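Local coordinates for protein BexL (Amycolatopsis orientalis, PDB 4XRW) that probably acts as a di-domain aromatase/cyclase that cyclises and aromatises a polyketide chain in the type II polyketide synthase pathway to BE-7585A, at residues A[53-58]-A[235-240]; A[254-259]-A[290-295]. All blocks are in the same frame, centred on the assembly; numbering follows the deposited sequence.

Contact 1: residues A[53-58]-A[235-240]; sequences PTVFVD and ESVRVC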
loop_
_atom_site.group_PDB
_atom_site.type_symbol
_atom_site.label_atom_id
_atom_site.label_comp_id
_atom_site.label_asym_id
_atom_site.label_seq_id
_atom_site.Cartn_x
_atom_site.Cartn_y
_atom_site.Cartn_z
ATOM N N PRO A 53 -5.696 -2.027 -3.346
ATOM C CA PRO A 53 -5.363 -0.869 -4.181
ATOM C C PRO A 53 -4.624 0.268 -3.482
ATOM O O PRO A 53 -4.045 1.099 -4.170
ATOM C CB PRO A 53 -6.732 -0.373 -4.670
ATOM C CG PRO A 53 -7.645 -1.563 -4.507
ATOM C CD PRO A 53 -7.149 -2.209 -3.224
ATOM N N THR A 54 -4.678 0.337 -2.164
ATOM C CA THR A 54 -4.181 1.508 -1.444
ATOM C C THR A 54 -2.655 1.474 -1.372
ATOM O O THR A 54 -2.055 0.497 -0.934
ATOM C CB THR A 54 -4.767 1.607 -0.022
ATOM O OG1 THR A 54 -6.208 1.637 -0.091
ATOM C CG2 THR A 54 -4.304 2.859 0.633
ATOM N N VAL A 55 -2.035 2.570 -1.786
ATOM C CA VAL A 55 -0.571 2.694 -1.671
ATOM C C VAL A 55 -0.158 3.435 -0.400
ATOM O O VAL A 55 0.820 3.052 0.271
ATOM C CB VAL A 55 0.017 3.384 -2.916
ATOM C CG1 VAL A 55 1.519 3.489 -2.798
ATOM C CG2 VAL A 55 -0.382 2.583 -4.181
ATOM N N PHE A 56 -0.867 4.495 -0.042
ATOM C CA PHE A 56 -0.520 5.251 1.167
ATOM C C PHE A 56 -1.682 6.173 1.525
ATOM O O PHE A 56 -2.435 6.566 0.652
ATOM C CB PHE A 56 0.750 6.070 0.943
ATOM C CG PHE A 56 1.251 6.797 2.142
ATOM C CD1 PHE A 56 1.666 6.102 3.258
ATOM C CD2 PHE A 56 1.366 8.180 2.140
ATOM C CE1 PHE A 56 2.149 6.777 4.367
ATOM C CE2 PHE A 56 1.854 8.837 3.257
ATOM C CZ PHE A 56 2.231 8.113 4.359
ATOM N N VAL A 57 -1.795 6.508 2.810
ATOM C CA VAL A 57 -2.799 7.427 3.284
ATOM C C VAL A 57 -2.126 8.397 4.219
ATOM O O VAL A 57 -1.365 7.977 5.090
ATOM C CB VAL A 57 -3.960 6.725 4.058
ATOM C CG1 VAL A 57 -5.093 7.739 4.327
ATOM C CG2 VAL A 57 -4.490 5.530 3.306
ATOM N N ASP A 58 -2.344 9.687 4.057
ATOM C CA ASP A 58 -1.921 10.538 5.196
ATOM C C ASP A 58 -2.955 11.582 5.496
ATOM O O ASP A 58 -4.009 11.631 4.853
ATOM C CB ASP A 58 -0.530 11.144 4.974
ATOM C CG ASP A 58 -0.505 12.245 3.961
ATOM O OD1 ASP A 58 -1.474 12.371 3.197
ATOM O OD2 ASP A 58 0.510 12.990 3.936
ATOM N N GLU A 235 6.674 -4.156 -11.355
ATOM C CA GLU A 235 6.067 -2.842 -11.242
ATOM C C GLU A 235 5.757 -2.557 -9.790
ATOM O O GLU A 235 5.277 -3.435 -9.066
ATOM C CB GLU A 235 4.793 -2.774 -12.071
ATOM C CG GLU A 235 4.058 -1.426 -12.024
ATOM C CD GLU A 235 2.721 -1.472 -12.762
ATOM O OE1 GLU A 235 2.740 -1.450 -14.028
ATOM O OE2 GLU A 235 1.658 -1.550 -12.070
ATOM N N SER A 236 6.026 -1.327 -9.373
ATOM C CA SER A 236 5.509 -0.777 -8.135
ATOM C C SER A 236 4.961 0.626 -8.369
ATOM O O SER A 236 5.332 1.301 -9.339
ATOM C CB SER A 236 6.602 -0.732 -7.079
ATOM O OG SER A 236 7.645 0.119 -7.551
ATOM N N VAL A 237 4.092 1.068 -7.471
ATOM C CA VAL A 237 3.593 2.433 -7.497
ATOM C C VAL A 237 4.180 3.139 -6.274
ATOM O O VAL A 237 4.159 2.574 -5.169
ATOM C CB VAL A 237 2.053 2.470 -7.489
ATOM C CG1 VAL A 237 1.560 3.886 -7.277
ATOM C CG2 VAL A 237 1.517 1.869 -8.783
ATOM N N ARG A 238 4.789 4.296 -6.484
ATOM C CA ARG A 238 5.454 5.040 -5.424
ATOM C C ARG A 238 4.839 6.429 -5.254
ATOM O O ARG A 238 4.435 7.081 -6.215
ATOM C CB ARG A 238 6.972 5.176 -5.725
ATOM C CG ARG A 238 7.578 3.910 -6.245
ATOM C CD ARG A 238 9.110 3.844 -6.014
ATOM N NE ARG A 238 9.765 4.988 -6.642
ATOM C CZ ARG A 238 11.068 5.254 -6.562
ATOM N NH1 ARG A 238 11.857 4.473 -5.862
ATOM N NH2 ARG A 238 11.569 6.307 -7.179
ATOM N N VAL A 239 4.788 6.847 -4.010
ATOM C CA VAL A 239 4.396 8.171 -3.637
ATOM C C VAL A 239 5.597 8.881 -2.977
ATOM O O VAL A 239 6.114 8.433 -1.938
ATOM C CB VAL A 239 3.211 8.149 -2.660
ATOM C CG1 VAL A 239 2.720 9.538 -2.456
ATOM C CG2 VAL A 239 2.054 7.236 -3.179
ATOM N N CYS A 240 5.979 10.004 -3.566
ATOM C CA CYS A 240 7.219 10.706 -3.224
ATOM C C CYS A 240 6.936 12.056 -2.527
ATOM O O CYS A 240 6.168 12.883 -3.019
ATOM C CB CYS A 240 8.025 10.901 -4.512
ATOM S SG CYS A 240 8.234 9.339 -5.417
#
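Val-55 meets Val-237 and Val-239 where the strands 54-58 and 235-240 run nearly parallel, 17° apart in direction, with axes 7.4 Å from each other at closest approach. Such a spacing is too wide for pairing within one sheet: the two strands belong to different helix-grip domains and touch through side chains. A classic beta bulge, in which Val-55 (psi -41°, unlike an extended strand) and Phe-56 both face Trp-72, is consistent with both CB atoms pointing toward strand 235-240. Both methyls of Val-55 reach Val-237. CG2 lies 3.9 Å from CG1 of Val-237, the two side chains crossing at about a right angle. CG1, anti to the backbone N (chi1 -179°), sits 3.7 Å from the carbonyl O of Val-237 and alone also reaches Val-239, 3.8 Å from its CG2. Phe-56 comes nearest through its CB, 4.5 Å from CG2 of Val-239; its side chain also packs on Arg-245 and Val-247 of the second domain's strand 245-250. Close by, Thr-54 O accepts a hydrogen bond from Lys-249 NZ, a polar tie between the same domains. Apolar and buried, the valine cluster probably draws its cohesion from van der Waals packing and exclusion of water, with no directional bond to set its angle.

Contact 2: residues A[254-259]-A[290-295]; sequences PALMTL and AKVLGA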
loop_
_atom_site.group_PDB
_atom_site.type_symbol
_atom_site.label_atom_id
_atom_site.label_comp_id
_atom_site.label_asym_id
_atom_site.label_seq_id
_atom_site.Cartn_x
_atom_site.Cartn_y
_atom_site.Cartn_z
ATOM N N PRO A 254 5.347 -11.805 -7.064
ATOM C CA PRO A 254 5.859 -13.147 -7.297
ATOM C C PRO A 254 5.041 -14.163 -6.519
ATOM O O PRO A 254 4.232 -13.774 -5.655
ATOM C CB PRO A 254 7.276 -13.066 -6.769
ATOM C CG PRO A 254 7.224 -12.108 -5.702
ATOM C CD PRO A 254 6.201 -11.080 -6.115
ATOM N N ALA A 255 5.253 -15.443 -6.809
ATOM C CA ALA A 255 4.414 -16.492 -6.234
ATOM C C ALA A 255 4.434 -16.517 -4.708
ATOM O O ALA A 255 3.432 -16.885 -4.110
ATOM C CB ALA A 255 4.838 -17.866 -6.771
ATOM N N LEU A 256 5.541 -16.117 -4.086
ATOM C CA LEU A 256 5.697 -16.221 -2.611
ATOM C C LEU A 256 5.110 -15.094 -1.776
ATOM O O LEU A 256 5.044 -15.208 -0.545
ATOM C CB LEU A 256 7.181 -16.316 -2.218
ATOM C CG LEU A 256 7.993 -17.595 -2.420
ATOM C CD1 LEU A 256 9.322 -17.446 -1.697
ATOM C CD2 LEU A 256 7.232 -18.845 -1.932
ATOM N N MET A 257 4.714 -13.988 -2.405
ATOM C CA MET A 257 4.208 -12.842 -1.658
ATOM C C MET A 257 2.783 -12.524 -2.075
ATOM O O MET A 257 2.457 -12.468 -3.264
ATOM C CB MET A 257 5.112 -11.595 -1.860
ATOM C CG MET A 257 6.558 -11.747 -1.406
ATOM S SD MET A 257 7.500 -10.204 -1.455
ATOM C CE MET A 257 7.511 -9.956 -3.196
ATOM N N THR A 258 1.926 -12.327 -1.084
ATOM C CA THR A 258 0.598 -11.806 -1.332
ATOM C C THR A 258 0.582 -10.282 -1.204
ATOM O O THR A 258 -0.306 -9.631 -1.746
ATOM C CB THR A 258 -0.424 -12.393 -0.364
ATOM O OG1 THR A 258 0.004 -12.127 0.964
ATOM C CG2 THR A 258 -0.518 -13.863 -0.552
ATOM N N LEU A 259 1.558 -9.724 -0.492
ATOM C CA LEU A 259 1.692 -8.281 -0.358
ATOM C C LEU A 259 3.147 -7.931 -0.179
ATOM O O LEU A 259 3.893 -8.636 0.488
ATOM C CB LEU A 259 0.883 -7.762 0.846
ATOM C CG LEU A 259 1.106 -6.274 1.174
ATOM C CD1 LEU A 259 -0.175 -5.498 1.108
ATOM C CD2 LEU A 259 1.808 -6.086 2.504
ATOM N N ALA A 290 5.791 -24.633 -1.476
ATOM C CA ALA A 290 6.296 -25.944 -1.892
ATOM C C ALA A 290 6.661 -25.951 -3.376
ATOM O O ALA A 290 7.721 -26.438 -3.759
ATOM C CB ALA A 290 5.267 -27.023 -1.598
ATOM N N LYS A 291 5.774 -25.402 -4.202
ATOM C CA LYS A 291 5.994 -25.351 -5.642
ATOM C C LYS A 291 7.247 -24.538 -5.988
ATOM O O LYS A 291 7.919 -24.811 -6.988
ATOM C CB LYS A 291 4.771 -24.762 -6.350
ATOM C CG LYS A 291 5.059 -24.281 -7.765
ATOM C CD LYS A 291 3.881 -24.522 -8.705
ATOM C CE LYS A 291 4.233 -25.558 -9.770
ATOM N NZ LYS A 291 4.701 -26.851 -9.175
ATOM N N VAL A 292 7.560 -23.553 -5.156
ATOM C CA VAL A 292 8.688 -22.661 -5.414
ATOM C C VAL A 292 9.975 -23.146 -4.773
ATOM O O VAL A 292 11.009 -23.238 -5.445
ATOM C CB VAL A 292 8.384 -21.220 -4.905
ATOM C CG1 VAL A 292 9.643 -20.314 -4.906
ATOM C CG2 VAL A 292 7.248 -20.626 -5.714
ATOM N N LEU A 293 9.928 -23.417 -3.473
ATOM C CA LEU A 293 11.125 -23.750 -2.723
ATOM C C LEU A 293 11.252 -25.263 -2.518
ATOM O O LEU A 293 12.208 -25.729 -1.912
ATOM C CB LEU A 293 11.125 -23.036 -1.374
ATOM C CG LEU A 293 11.120 -21.507 -1.406
ATOM C CD1 LEU A 293 11.215 -20.940 -0.005
ATOM C CD2 LEU A 293 12.247 -20.977 -2.270
ATOM N N GLY A 294 10.276 -26.017 -3.010
ATOM C CA GLY A 294 10.348 -27.462 -2.978
ATOM C C GLY A 294 9.843 -28.035 -1.678
ATOM O O GLY A 294 9.911 -27.384 -0.628
ATOM N N ALA A 295 9.335 -29.263 -1.760
ATOM C CA ALA A 295 8.781 -29.960 -0.606
ATOM C C ALA A 295 9.747 -29.904 0.578
ATOM O O ALA A 295 10.967 -29.911 0.407
ATOM C CB ALA A 295 8.458 -31.402 -0.973
#
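Ala-255 and Leu-256, the central pair of a type I beta turn from Pro-254 to Met-257, pack against Val-292 and Leu-293 at the end of the short helix 289-293, within the second helix-grip domain. The principle illustrated is that a turn entering a strand can be matched to a helix end by a few aliphatic side chains. The apolar contacts centre on Val-292, which spreads its two methyls over neighbouring residues of the turn. Its CG2 lies 3.8 Å from CB of Ala-255. Its CG1, placed anti to the backbone N by chi1 of 169°, lies 4.0 Å from CG of Leu-256. Between these branches, Leu-256 CD2 comes to 4.0 Å from CB of Val-292, and the two side chains meet obliquely. Leu-256 is buried: besides Val-292 it packs on Phe-305 and Val-306 of the long helix 299-326, and so joins the short helix to the long one, whereas Ala-255 and Val-292 lie at the exposed margin.

Hydrogen bonds within the two segments are separate. Met-257 N donates to Pro-254 O at 3.3 Å, closing the turn. In the helix segment, Gly-294 N makes a weak hydrogen bond to Ala-290 O. Gly-294 then leaves the helix with a phi of 86°, at backbone angles where a CB would press on the preceding carbonyl O. A further bond, from Asn-288 ND2 to Ala-255 O, links the turn to the start of helix 289-293. Longest of the three apolar approaches is that between two methyls, Leu-256 CD1 and Leu-293 CD1, at 4.3 Å.

In the fold
Along the chain the contacts come in series: contact 1 closes before contact 2 opens. Their centres lie 24 Å apart, and their nearest atoms, about 7 Å apart, do not touch. Both reach the seven-stranded antiparallel sheet of the second domain, where strand 245-250 lies between strand 231-241 of contact 1 and strand 257-268, which begins at the last residue of the turn of contact 2. Contact 1 is buried near the centre of the chain and joins this sheet to strand 54-59, an outermost strand of the first domain's sheet. Contact 2 is local and peripheral, its centre about 21 Å from the chain centre. Contact 1 is thus part of the interface between domains, and contact 2 joins elements inside one domain.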